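Local coordinates for protein BSU-2 beta-lactamase (Bacillus subtilis, PDB 6W5E) that probably hydrolyses beta-lactam antibiotics as a class D serine beta-lactamase, an enzyme of the penicillin-binding transpeptidase fold, at residues 49-54 / 171-176; 72-77 / 166-171; 128-133 / 161-166; 213-218 / 225-230. All blocks are in the same frame, centred on the assembly; numbering follows the deposited sequence.

Contact 1: residues 49-54 / 171-176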
loop_
_atom_site.group_PDB
_atom_site.type_symbol
_atom_site.label_atom_id
_atom_site.label_comp_id
_atom_site.label_asym_id
_atom_site.label_seq_id
_atom_site.Cartn_x
_atom_site.Cartn_y
_atom_site.Cartn_z
ATOM N N THR A 49 -1.523 -5.052 13.843
ATOM C CA THR A 49 -1.617 -6.364 13.221
ATOM C C THR A 49 -0.538 -6.486 12.150
ATOM O O THR A 49 -0.078 -5.488 11.587
ATOM C CB THR A 49 -3.028 -6.607 12.659
ATOM O OG1 THR A 49 -3.109 -7.900 12.059
ATOM C CG2 THR A 49 -3.378 -5.559 11.619
ATOM N N PHE A 50 -0.109 -7.720 11.900
ATOM C CA PHE A 50 0.874 -8.018 10.867
ATOM C C PHE A 50 0.439 -9.290 10.160
ATOM O O PHE A 50 0.084 -10.278 10.813
ATOM C CB PHE A 50 2.266 -8.237 11.483
ATOM C CG PHE A 50 3.306 -8.694 10.492
ATOM C CD1 PHE A 50 3.866 -7.797 9.590
ATOM C CD2 PHE A 50 3.737 -10.009 10.477
ATOM C CE1 PHE A 50 4.820 -8.213 8.692
ATOM C CE2 PHE A 50 4.701 -10.431 9.575
ATOM C CZ PHE A 50 5.244 -9.534 8.688
ATOM N N ILE A 51 0.475 -9.261 8.829
ATOM C CA ILE A 51 0.090 -10.392 7.995
ATOM C C ILE A 51 1.211 -10.662 7.007
ATOM O O ILE A 51 1.698 -9.731 6.357
ATOM C CB ILE A 51 -1.215 -10.107 7.230
ATOM C CG1 ILE A 51 -2.331 -9.701 8.194
ATOM C CG2 ILE A 51 -1.593 -11.335 6.415
ATOM C CD1 ILE A 51 -3.382 -8.845 7.561
ATOM N N LEU A 52 1.618 -11.928 6.886
ATOM C CA LEU A 52 2.664 -12.319 5.946
ATOM C C LEU A 52 2.198 -13.546 5.182
ATOM O O LEU A 52 1.888 -14.579 5.788
ATOM C CB LEU A 52 3.989 -12.599 6.660
ATOM C CG LEU A 52 5.201 -12.782 5.739
ATOM C CD1 LEU A 52 5.486 -11.502 4.955
ATOM C CD2 LEU A 52 6.422 -13.226 6.540
ATOM N N HIS A 53 2.151 -13.436 3.858
ATOM C CA HIS A 53 1.714 -14.523 2.995
ATOM C C HIS A 53 2.876 -15.028 2.149
ATOM O O HIS A 53 3.494 -14.254 1.414
ATOM C CB HIS A 53 0.575 -14.088 2.075
ATOM C CG HIS A 53 0.111 -15.171 1.154
ATOM N ND1 HIS A 53 -0.762 -16.158 1.553
ATOM C CD2 HIS A 53 0.441 -15.454 -0.130
ATOM C CE1 HIS A 53 -0.972 -16.988 0.548
ATOM N NE2 HIS A 53 -0.252 -16.586 -0.484
ATOM N N ASP A 54 3.137 -16.333 2.240
ATOM C CA ASP A 54 4.129 -17.040 1.435
ATOM C C ASP A 54 3.497 -17.403 0.093
ATOM O O ASP A 54 2.612 -18.266 0.033
ATOM C CB ASP A 54 4.523 -18.295 2.213
ATOM C CG ASP A 54 5.650 -19.090 1.569
ATOM O OD1 ASP A 54 5.804 -19.067 0.330
ATOM O OD2 ASP A 54 6.359 -19.798 2.322
ATOM N N SER A 171 -10.188 -3.919 5.507
ATOM C CA SER A 171 -9.476 -4.557 6.607
ATOM C C SER A 171 -8.061 -4.916 6.173
ATOM O O SER A 171 -7.779 -5.046 4.976
ATOM C CB SER A 171 -10.205 -5.816 7.067
ATOM O OG SER A 171 -9.978 -6.879 6.161
ATOM N N PRO A 172 -7.145 -5.086 7.131
ATOM C CA PRO A 172 -5.802 -5.558 6.765
ATOM C C PRO A 172 -5.812 -6.862 5.977
ATOM O O PRO A 172 -5.041 -7.000 5.017
ATOM C CB PRO A 172 -5.098 -5.658 8.120
ATOM C CG PRO A 172 -5.729 -4.553 8.920
ATOM C CD PRO A 172 -7.189 -4.578 8.515
ATOM N N LEU A 173 -6.696 -7.804 6.319
ATOM C CA LEU A 173 -6.776 -9.042 5.546
ATOM C C LEU A 173 -7.281 -8.784 4.129
ATOM O O LEU A 173 -6.808 -9.415 3.176
ATOM C CB LEU A 173 -7.644 -10.072 6.269
ATOM C CG LEU A 173 -6.877 -10.867 7.329
ATOM C CD1 LEU A 173 -7.816 -11.619 8.269
ATOM C CD2 LEU A 173 -5.876 -11.811 6.665
ATOM N N GLU A 174 -8.231 -7.853 3.964
ATOM C CA GLU A 174 -8.698 -7.507 2.622
ATOM C C GLU A 174 -7.594 -6.837 1.808
ATOM O O GLU A 174 -7.489 -7.057 0.592
ATOM C CB GLU A 174 -9.939 -6.612 2.703
ATOM C CG GLU A 174 -11.206 -7.352 3.123
ATOM C CD GLU A 174 -12.392 -6.439 3.372
ATOM O OE1 GLU A 174 -12.208 -5.327 3.915
ATOM O OE2 GLU A 174 -13.524 -6.842 3.016
ATOM N N GLN A 175 -6.769 -6.012 2.458
ATOM C CA GLN A 175 -5.601 -5.454 1.784
ATOM C C GLN A 175 -4.660 -6.561 1.326
ATOM O O GLN A 175 -4.141 -6.512 0.202
ATOM C CB GLN A 175 -4.872 -4.487 2.713
ATOM C CG GLN A 175 -5.567 -3.143 2.892
ATOM C CD GLN A 175 -4.793 -1.987 2.270
ATOM O OE1 GLN A 175 -4.172 -2.134 1.225
ATOM N NE2 GLN A 175 -4.837 -0.833 2.914
ATOM N N GLU A 176 -4.427 -7.569 2.179
ATOM C CA GLU A 176 -3.566 -8.684 1.789
ATOM C C GLU A 176 -4.102 -9.377 0.547
ATOM O O GLU A 176 -3.339 -9.723 -0.360
ATOM C CB GLU A 176 -3.420 -9.700 2.927
ATOM C CG GLU A 176 -2.363 -10.795 2.646
ATOM C CD GLU A 176 -2.803 -11.882 1.633
ATOM O OE1 GLU A 176 -4.018 -12.140 1.507
ATOM O OE2 GLU A 176 -1.937 -12.485 0.953
#

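Contact 2: residues 72-77 / 166-171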
loop_
_atom_site.group_PDB
_atom_site.type_symbol
_atom_site.label_atom_id
_atom_site.label_comp_id
_atom_site.label_asym_id
_atom_site.label_seq_id
_atom_site.Cartn_x
_atom_site.Cartn_y
_atom_site.Cartn_z
ATOM N N GLN A 72 -10.561 -0.434 8.164
ATOM C CA GLN A 72 -10.018 0.854 8.563
ATOM C C GLN A 72 -9.794 1.694 7.314
ATOM O O GLN A 72 -9.709 1.170 6.203
ATOM C CB GLN A 72 -8.724 0.664 9.362
ATOM C CG GLN A 72 -8.955 -0.071 10.679
ATOM C CD GLN A 72 -7.676 -0.519 11.320
ATOM O OE1 GLN A 72 -6.875 0.305 11.762
ATOM N NE2 GLN A 72 -7.467 -1.835 11.380
ATOM N N THR A 73 -9.696 3.006 7.497
ATOM C CA THR A 73 -9.503 3.865 6.339
ATOM C C THR A 73 -8.103 3.630 5.764
ATOM O O THR A 73 -7.137 3.473 6.514
ATOM C CB THR A 73 -9.733 5.334 6.717
ATOM O OG1 THR A 73 -8.830 5.726 7.754
ATOM C CG2 THR A 73 -11.185 5.546 7.202
ATOM N N PRO A 74 -7.969 3.544 4.436
ATOM C CA PRO A 74 -6.692 3.091 3.859
ATOM C C PRO A 74 -5.607 4.153 3.814
ATOM O O PRO A 74 -4.423 3.796 3.704
ATOM C CB PRO A 74 -7.083 2.649 2.439
ATOM C CG PRO A 74 -8.279 3.492 2.119
ATOM C CD PRO A 74 -9.036 3.619 3.422
ATOM N N GLN A 75 -5.962 5.431 3.877
ATOM C CA GLN A 75 -4.974 6.511 3.767
ATOM C C GLN A 75 -4.217 6.318 2.449
ATOM O O GLN A 75 -4.771 5.808 1.467
ATOM C CB GLN A 75 -4.109 6.563 5.016
ATOM C CG GLN A 75 -4.887 6.600 6.333
ATOM C CD GLN A 75 -5.945 7.689 6.377
ATOM O OE1 GLN A 75 -7.119 7.421 6.622
ATOM N NE2 GLN A 75 -5.532 8.922 6.124
ATOM N N SER A 76 -2.932 6.653 2.416
ATOM C CA SER A 76 -2.231 6.663 1.140
ATOM C C SER A 76 -1.885 5.275 0.613
ATOM O O SER A 76 -1.327 5.184 -0.484
ATOM C CB SER A 76 -0.978 7.528 1.228
ATOM O OG SER A 76 -1.342 8.897 1.319
ATOM N N THR A 77 -2.201 4.187 1.334
ATOM C CA THR A 77 -2.104 2.880 0.693
ATOM C C THR A 77 -3.031 2.802 -0.508
ATOM O O THR A 77 -2.812 1.976 -1.397
ATOM C CB THR A 77 -2.413 1.725 1.660
ATOM O OG1 THR A 77 -3.792 1.762 2.054
ATOM C CG2 THR A 77 -1.523 1.772 2.890
ATOM N N SER A 166 -12.026 8.913 5.878
ATOM C CA SER A 166 -13.337 9.251 5.342
ATOM C C SER A 166 -14.185 7.991 5.203
ATOM O O SER A 166 -14.197 7.142 6.098
ATOM C CB SER A 166 -13.168 9.982 4.002
ATOM O OG SER A 166 -14.393 10.423 3.429
ATOM N N SER A 167 -14.886 7.853 4.081
ATOM C CA SER A 167 -15.924 6.837 3.937
ATOM C C SER A 167 -15.380 5.455 3.608
ATOM O O SER A 167 -15.967 4.450 4.026
ATOM C CB SER A 167 -16.935 7.277 2.876
ATOM O OG SER A 167 -16.310 7.420 1.605
ATOM N N LEU A 168 -14.292 5.372 2.855
ATOM C CA LEU A 168 -13.799 4.073 2.411
ATOM C C LEU A 168 -13.023 3.387 3.531
ATOM O O LEU A 168 -12.185 4.009 4.193
ATOM C CB LEU A 168 -12.892 4.253 1.198
ATOM C CG LEU A 168 -12.251 2.990 0.619
ATOM C CD1 LEU A 168 -13.295 2.012 0.117
ATOM C CD2 LEU A 168 -11.285 3.371 -0.481
ATOM N N THR A 169 -13.317 2.107 3.754
ATOM C CA THR A 169 -12.589 1.305 4.724
ATOM C C THR A 169 -12.259 -0.054 4.123
ATOM O O THR A 169 -12.952 -0.543 3.228
ATOM C CB THR A 169 -13.395 1.112 6.016
ATOM O OG1 THR A 169 -14.548 0.317 5.728
ATOM C CG2 THR A 169 -13.827 2.457 6.598
ATOM N N ILE A 170 -11.194 -0.662 4.633
ATOM C CA ILE A 170 -10.748 -1.970 4.167
ATOM C C ILE A 170 -9.983 -2.622 5.311
ATOM O O ILE A 170 -9.243 -1.949 6.037
ATOM C CB ILE A 170 -9.895 -1.837 2.882
ATOM C CG1 ILE A 170 -9.539 -3.217 2.317
ATOM C CG2 ILE A 170 -8.659 -0.968 3.134
ATOM C CD1 ILE A 170 -8.834 -3.173 0.987
ATOM N N SER A 171 -10.188 -3.919 5.507
ATOM C CA SER A 171 -9.476 -4.557 6.607
ATOM C C SER A 171 -8.061 -4.916 6.173
ATOM O O SER A 171 -7.779 -5.046 4.976
ATOM C CB SER A 171 -10.205 -5.816 7.067
ATOM O OG SER A 171 -9.978 -6.879 6.161
#

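Contact 3: residues 128-133 / 161-166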
loop_
_atom_site.group_PDB
_atom_site.type_symbol
_atom_site.label_atom_id
_atom_site.label_comp_id
_atom_site.label_asym_id
_atom_site.label_seq_id
_atom_site.Cartn_x
_atom_site.Cartn_y
_atom_site.Cartn_z
ATOM N N TYR A 128 -1.422 15.298 -5.769
ATOM C CA TYR A 128 -1.309 14.721 -7.104
ATOM C C TYR A 128 -2.381 13.657 -7.313
ATOM O O TYR A 128 -3.062 13.627 -8.348
ATOM C CB TYR A 128 0.092 14.116 -7.283
ATOM C CG TYR A 128 0.319 13.561 -8.674
ATOM C CD1 TYR A 128 -0.289 12.365 -9.081
ATOM C CD2 TYR A 128 1.125 14.233 -9.588
ATOM C CE1 TYR A 128 -0.126 11.880 -10.351
ATOM C CE2 TYR A 128 1.314 13.737 -10.865
ATOM C CZ TYR A 128 0.682 12.560 -11.233
ATOM O OH TYR A 128 0.829 12.068 -12.501
ATOM N N TYR A 129 -2.532 12.758 -6.337
ATOM C CA TYR A 129 -3.486 11.666 -6.474
ATOM C C TYR A 129 -4.927 12.145 -6.352
ATOM O O TYR A 129 -5.832 11.486 -6.876
ATOM C CB TYR A 129 -3.137 10.531 -5.503
ATOM C CG TYR A 129 -2.036 9.646 -6.062
ATOM C CD1 TYR A 129 -0.716 10.090 -6.132
ATOM C CD2 TYR A 129 -2.330 8.395 -6.587
ATOM C CE1 TYR A 129 0.283 9.280 -6.667
ATOM C CE2 TYR A 129 -1.342 7.586 -7.112
ATOM C CZ TYR A 129 -0.045 8.038 -7.168
ATOM O OH TYR A 129 0.916 7.219 -7.710
ATOM N N GLN A 130 -5.159 13.282 -5.692
ATOM C CA GLN A 130 -6.490 13.880 -5.709
ATOM C C GLN A 130 -6.854 14.351 -7.115
ATOM O O GLN A 130 -7.978 14.129 -7.580
ATOM C CB GLN A 130 -6.564 15.020 -4.692
ATOM C CG GLN A 130 -6.561 14.521 -3.256
ATOM C CD GLN A 130 -6.508 15.647 -2.244
ATOM O OE1 GLN A 130 -5.696 16.565 -2.363
ATOM N NE2 GLN A 130 -7.364 15.573 -1.233
ATOM N N ALA A 131 -5.909 14.980 -7.824
ATOM C CA ALA A 131 -6.164 15.353 -9.216
ATOM C C ALA A 131 -6.426 14.124 -10.081
ATOM O O ALA A 131 -7.335 14.128 -10.924
ATOM C CB ALA A 131 -4.989 16.159 -9.756
ATOM N N LEU A 132 -5.648 13.058 -9.878
ATOM C CA LEU A 132 -5.874 11.823 -10.620
ATOM C C LEU A 132 -7.265 11.260 -10.345
ATOM O O LEU A 132 -7.987 10.882 -11.270
ATOM C CB LEU A 132 -4.803 10.801 -10.252
ATOM C CG LEU A 132 -5.001 9.396 -10.814
ATOM C CD1 LEU A 132 -5.185 9.420 -12.325
ATOM C CD2 LEU A 132 -3.816 8.512 -10.430
ATOM N N ALA A 133 -7.655 11.184 -9.070
ATOM C CA ALA A 133 -8.974 10.653 -8.732
ATOM C C ALA A 133 -10.085 11.456 -9.401
ATOM O O ALA A 133 -11.060 10.879 -9.905
ATOM C CB ALA A 133 -9.163 10.654 -7.217
ATOM N N GLN A 161 -11.536 12.720 -1.639
ATOM C CA GLN A 161 -11.383 12.626 -0.191
ATOM C C GLN A 161 -11.610 11.224 0.361
ATOM O O GLN A 161 -11.174 10.947 1.483
ATOM C CB GLN A 161 -12.353 13.603 0.503
ATOM C CG GLN A 161 -12.206 13.735 2.023
ATOM C CD GLN A 161 -10.856 14.292 2.439
ATOM O OE1 GLN A 161 -10.353 15.234 1.831
ATOM N NE2 GLN A 161 -10.264 13.711 3.483
ATOM N N PHE A 162 -12.236 10.320 -0.395
ATOM C CA PHE A 162 -12.847 9.137 0.216
ATOM C C PHE A 162 -11.858 8.196 0.883
ATOM O O PHE A 162 -12.271 7.427 1.756
ATOM C CB PHE A 162 -13.710 8.365 -0.786
ATOM C CG PHE A 162 -12.945 7.791 -1.959
ATOM C CD1 PHE A 162 -12.256 6.594 -1.846
ATOM C CD2 PHE A 162 -12.940 8.439 -3.187
ATOM C CE1 PHE A 162 -11.565 6.070 -2.922
ATOM C CE2 PHE A 162 -12.255 7.912 -4.273
ATOM C CZ PHE A 162 -11.565 6.724 -4.136
ATOM N N TRP A 163 -10.586 8.213 0.493
ATOM C CA TRP A 163 -9.604 7.297 1.075
ATOM C C TRP A 163 -8.854 7.900 2.254
ATOM O O TRP A 163 -7.992 7.220 2.835
ATOM C CB TRP A 163 -8.604 6.814 0.015
ATOM C CG TRP A 163 -7.708 7.882 -0.554
ATOM C CD1 TRP A 163 -6.445 8.204 -0.141
ATOM C CD2 TRP A 163 -7.989 8.726 -1.673
ATOM N NE1 TRP A 163 -5.933 9.209 -0.917
ATOM C CE2 TRP A 163 -6.858 9.548 -1.872
ATOM C CE3 TRP A 163 -9.085 8.869 -2.524
ATOM C CZ2 TRP A 163 -6.798 10.504 -2.887
ATOM C CZ3 TRP A 163 -9.024 9.819 -3.532
ATOM C CH2 TRP A 163 -7.888 10.622 -3.705
ATOM N N LEU A 164 -9.165 9.142 2.614
ATOM C CA LEU A 164 -8.429 9.904 3.620
ATOM C C LEU A 164 -9.334 10.130 4.824
ATOM O O LEU A 164 -10.099 11.102 4.858
ATOM C CB LEU A 164 -7.971 11.235 3.036
ATOM C CG LEU A 164 -7.051 11.115 1.821
ATOM C CD1 LEU A 164 -7.020 12.433 1.069
ATOM C CD2 LEU A 164 -5.663 10.711 2.266
ATOM N N GLN A 165 -9.211 9.253 5.820
ATOM C CA GLN A 165 -9.974 9.312 7.071
ATOM C C GLN A 165 -11.441 9.651 6.816
ATOM O O GLN A 165 -12.038 10.530 7.444
ATOM C CB GLN A 165 -9.312 10.211 8.125
ATOM C CG GLN A 165 -9.253 11.703 7.831
ATOM C CD GLN A 165 -8.063 12.109 6.977
ATOM O OE1 GLN A 165 -7.120 11.333 6.766
ATOM N NE2 GLN A 165 -8.099 13.341 6.482
ATOM N N SER A 166 -12.026 8.913 5.878
ATOM C CA SER A 166 -13.337 9.251 5.342
ATOM C C SER A 166 -14.185 7.991 5.203
ATOM O O SER A 166 -14.197 7.142 6.098
ATOM C CB SER A 166 -13.168 9.982 4.002
ATOM O OG SER A 166 -14.393 10.423 3.429
#

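Contact 4: residues 213-218 / 225-230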
loop_
_atom_site.group_PDB
_atom_site.type_symbol
_atom_site.label_atom_id
_atom_site.label_comp_id
_atom_site.label_asym_id
_atom_site.label_seq_id
_atom_site.Cartn_x
_atom_site.Cartn_y
_atom_site.Cartn_z
ATOM N N GLY A 213 6.657 -1.450 -1.331
ATOM C CA GLY A 213 5.685 -1.128 -0.303
ATOM C C GLY A 213 5.168 0.283 -0.413
ATOM O O GLY A 213 5.736 1.132 -1.106
ATOM N N LYS A 214 4.074 0.519 0.310
ATOM C CA LYS A 214 3.449 1.832 0.387
ATOM C C LYS A 214 3.010 2.089 1.824
ATOM O O LYS A 214 2.314 1.256 2.415
ATOM C CB LYS A 214 2.231 1.911 -0.546
ATOM C CG LYS A 214 1.569 3.285 -0.579
ATOM C CD LYS A 214 2.497 4.332 -1.174
ATOM C CE LYS A 214 1.998 5.751 -0.914
ATOM N NZ LYS A 214 2.500 6.241 0.409
ATOM N N THR A 215 3.401 3.240 2.376
ATOM C CA THR A 215 2.934 3.667 3.685
ATOM C C THR A 215 1.580 4.374 3.578
ATOM O O THR A 215 1.161 4.837 2.508
ATOM C CB THR A 215 3.925 4.651 4.317
ATOM O OG1 THR A 215 4.151 5.738 3.410
ATOM C CG2 THR A 215 5.244 3.975 4.653
ATOM N N GLY A 216 0.896 4.449 4.715
ATOM C CA GLY A 216 -0.237 5.337 4.871
ATOM C C GLY A 216 -0.289 5.818 6.307
ATOM O O GLY A 216 0.051 5.057 7.227
ATOM N N THR A 217 -0.697 7.065 6.522
ATOM C CA THR A 217 -0.851 7.631 7.857
ATOM C C THR A 217 -2.079 8.523 7.862
ATOM O O THR A 217 -2.325 9.256 6.902
ATOM C CB THR A 217 0.354 8.504 8.248
ATOM O OG1 THR A 217 1.575 7.780 8.074
ATOM C CG2 THR A 217 0.250 9.001 9.693
ATOM N N ARG A 218 -2.857 8.459 8.933
ATOM C CA ARG A 218 -3.856 9.488 9.183
ATOM C C ARG A 218 -3.108 10.687 9.747
ATOM O O ARG A 218 -2.704 10.698 10.913
ATOM C CB ARG A 218 -4.935 8.992 10.136
ATOM C CG ARG A 218 -6.071 9.974 10.290
ATOM C CD ARG A 218 -7.211 9.360 11.049
ATOM N NE ARG A 218 -6.862 9.178 12.449
ATOM C CZ ARG A 218 -7.311 8.180 13.200
ATOM N NH1 ARG A 218 -6.946 8.091 14.466
ATOM N NH2 ARG A 218 -8.130 7.277 12.680
ATOM N N GLY A 225 -1.781 3.975 10.988
ATOM C CA GLY A 225 -0.616 3.795 10.137
ATOM C C GLY A 225 -0.643 2.455 9.435
ATOM O O GLY A 225 -1.106 1.449 9.985
ATOM N N TRP A 226 -0.118 2.450 8.210
ATOM C CA TRP A 226 -0.056 1.251 7.392
ATOM C C TRP A 226 1.304 1.160 6.713
ATOM O O TRP A 226 1.908 2.175 6.361
ATOM C CB TRP A 226 -1.031 1.338 6.226
ATOM C CG TRP A 226 -2.507 1.370 6.475
ATOM C CD1 TRP A 226 -3.287 2.479 6.655
ATOM C CD2 TRP A 226 -3.404 0.251 6.425
ATOM N NE1 TRP A 226 -4.612 2.112 6.763
ATOM C CE2 TRP A 226 -4.710 0.750 6.627
ATOM C CE3 TRP A 226 -3.227 -1.128 6.244
ATOM C CZ2 TRP A 226 -5.831 -0.078 6.641
ATOM C CZ3 TRP A 226 -4.342 -1.952 6.259
ATOM C CH2 TRP A 226 -5.626 -1.425 6.467
ATOM N N PHE A 227 1.748 -0.074 6.462
ATOM C CA PHE A 227 2.796 -0.338 5.481
ATOM C C PHE A 227 2.441 -1.658 4.815
ATOM O O PHE A 227 2.329 -2.687 5.489
ATOM C CB PHE A 227 4.193 -0.380 6.111
ATOM C CG PHE A 227 5.311 -0.528 5.106
ATOM C CD1 PHE A 227 5.527 0.442 4.125
ATOM C CD2 PHE A 227 6.145 -1.636 5.136
ATOM C CE1 PHE A 227 6.556 0.304 3.205
ATOM C CE2 PHE A 227 7.178 -1.771 4.217
ATOM C CZ PHE A 227 7.382 -0.804 3.256
ATOM N N VAL A 228 2.207 -1.624 3.504
ATOM C CA VAL A 228 1.695 -2.775 2.775
ATOM C C VAL A 228 2.537 -2.988 1.530
ATOM O O VAL A 228 3.066 -2.036 0.951
ATOM C CB VAL A 228 0.195 -2.598 2.423
ATOM C CG1 VAL A 228 -0.608 -2.225 3.678
ATOM C CG2 VAL A 228 -0.012 -1.549 1.340
ATOM N N GLY A 229 2.677 -4.240 1.123
ATOM C CA GLY A 229 3.494 -4.480 -0.060
ATOM C C GLY A 229 3.913 -5.937 -0.164
ATOM O O GLY A 229 3.188 -6.840 0.253
ATOM N N PHE A 230 5.080 -6.140 -0.768
ATOM C CA PHE A 230 5.587 -7.486 -0.955
ATOM C C PHE A 230 7.098 -7.422 -1.078
ATOM O O PHE A 230 7.674 -6.365 -1.333
ATOM C CB PHE A 230 4.932 -8.227 -2.137
ATOM C CG PHE A 230 4.420 -7.332 -3.228
ATOM C CD1 PHE A 230 5.279 -6.770 -4.159
ATOM C CD2 PHE A 230 3.064 -7.060 -3.329
ATOM C CE1 PHE A 230 4.793 -5.951 -5.161
ATOM C CE2 PHE A 230 2.578 -6.243 -4.335
ATOM C CZ PHE A 230 3.448 -5.687 -5.249
#

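Contact 1: residues 49-54 / 171-176
I51 presses its CD1 methyl against the first turn of helix 172-184, meeting backbone as well as side chains: CD1 is 3.5 Å from P172 C and 4.0 Å from L173 CD2. With CG1 anti to the carbonyl carbon (chi1 -55°) and the chain carried on from there, this slender arm of isoleucine bridges strand 49-54 and helix 172-176, whose axes come within 9.3 Å of each other. At one side of it, T49 CG2 lies 3.7 Å from P172 CG, methyl against pyrrolidine ring, while T49 OG1 is engaged by Y63 O. Proline suits this first helical position, where no backbone N-H is needed for a helical bond. S171, just before it, forms a capping box with E174: E174 N donates to S171 OG and S171 N to E174 OE1, with R71 in a salt bridge to the other carboxylate oxygen. L173, partly open to solvent, forms the solvent-side edge of this close-fitting apolar patch. The E176 end is buried but less certain: the residue is modelled in two conformers, and in the one given its CG touches I51 CG2 at 3.9 Å while a carboxylate oxygen approaches H53, whose ND1 is bonded to T60. Strand and helix therefore meet mainly by apolar contact, while the polar groups at the helix start are satisfied within the helix's own first turn and by R71.

Contact 2: residues 72-77 / 166-171
Q72 and I170 join the two loops through a pair of backbone hydrogen bonds, Q72 N to I170 O at 2.9 Å and I170 N to Q72 O at 2.8 Å, a single antiparallel bridge. The first is nearly straight at the hydrogen (169°), yet its donor stands above the carbonyl plane of I170. Two CA-H...O contacts flank the bridge, T169 CA to Q72 O at 3.2 Å and T73 CA to L168 O at 3.4 Å; P74 CD packs against L168 O at 3.3 Å. Proline ends the bridge naturally, since it has no N-H to continue the ladder, and its ring turns to packing instead: P74 CG touches L168 CD2 and P74 CB touches I170 CG2, each at 4.0 Å. T73 places its CG2 methyl beside S166 O while T73 OG1 donates to Q75 OE1. Past the proline, T77 N and T77 OG1 approach P74 O from the same face of its plane, and Q175 NE2 binds T77 OG1. S76 OG and S166 OG each bind a different malonate, probably from the crystallisation liquor. Backbone bonds thus tie loop 166-171 to the segment leading into this family's Ser-x-x-Lys motif, whose S76 OG binds the carboxylated lysine at position 79.

Contact 3: residues 128-133 / 161-166
Y129 O accepts the helical bond from A133 N at 2.9 Å, and the far end of the W163 indole comes up to that same oxygen, CH2 lying 3.9 Å away. The six-membered end of the ring fits against one side of helix 128-133, where A133 CB meets W163 CH2 at 3.7 Å and Q130 CG meets W163 CZ2 at 4.0 Å. Alanine suits the place, because its single methyl lets the broad indole come close to the helix backbone. Q130 crosses the ring at a slant, its amide plane turned 74° from the indole; its NE2 passes L164 CD1 and is bonded to D160 O. The indole is set by its own loop. A type I turn runs from Q161 to L164, and Q161 NE2 binds L164 O at 3.0 Å, in the carbonyl plane and on a lone pair, though bent at the hydrogen (137°). W163 takes the crowded rotamer between N and carbonyl carbon (chi1 66°), which directs the ring at the helix. L164 CG sits over one indole face, toward the rim, while W163 CE3 lies over the centre of the F162 ring. The pyrrole end points the other way: W163 NE1 binds the carboxylated lysine at position 79, as the equivalent tryptophan does in other class D enzymes. F78 meets the W163 ring at a shallow angle. N82 of helix 81-88 also touches W163, and M141 of helix 138-147 lies against A133 and F162, so the loop is wedged among three helices: 126-136, 81-88 and 138-147.

Contact 4: residues 213-218 / 225-230
Strands 213-217 and 225-230 run antiparallel at 167°, with K214-V228 and G216-W226 as hydrogen-bonded pairs alternating with the non-hydrogen-bonded pairs G213-G229, T215-F227 and T217-G225. K214 N meets V228 O at 2.8 Å nearly along the C=O axis, whereas G216 N comes to W226 O from above the carbonyl plane. On the T215 and F227 face, T215 CG2 touches F227 CD1 at 3.6 Å. F227 has CG anti to its own N (chi1 -175°), which lays the ring across the neighbouring strand, its CZ 4.0 Å from G213 CA. Glycines suit the G213-G229 pair, whose CA atoms are 4.0 Å apart: G213, lacking a side chain, leaves room for the F227 ring, and G229 has backbone angles suited to glycine. K214, T215 and G216 form the Lys-Thr-Gly motif of this family. K214 folds back so that NZ binds T215 O at 2.9 Å, and S124 OG binds NZ too; T215 OG1 and T217 OG1 hold a malonate, probably from the crystallisation liquor, while T217 OG1 also receives G248 N. W226 keeps its indole on the opposite face and gives NE1 to T73 O. Strand 225-233 continues the sheet to strand 236-244; helix 248-261 packs on the F227 face, and helix 172-184 on that of W226 and V228.

Contact 4 is the most central, within the six-stranded sheet, and contact 1 sets another strand of that sheet against helix 172-184, which also packs on W226 and V228. Both are largely buried, yet one is a backbone ladder and the other mainly apolar. Contact 2, only partly buried, is a loop-to-loop join; it shares S171 with contact 1 and S166 with contact 3, and touches contact 4. Contact 3, also buried, is nested along the chain inside contact 2 and lies among helices across the chain's centre from contact 1; Q75 OE1 to Q165 N ties contacts 2 and 3. S76 of contact 2 and W163 of contact 3 both bind the carboxylated lysine, while contact 4 binds a malonate through T215 and T217.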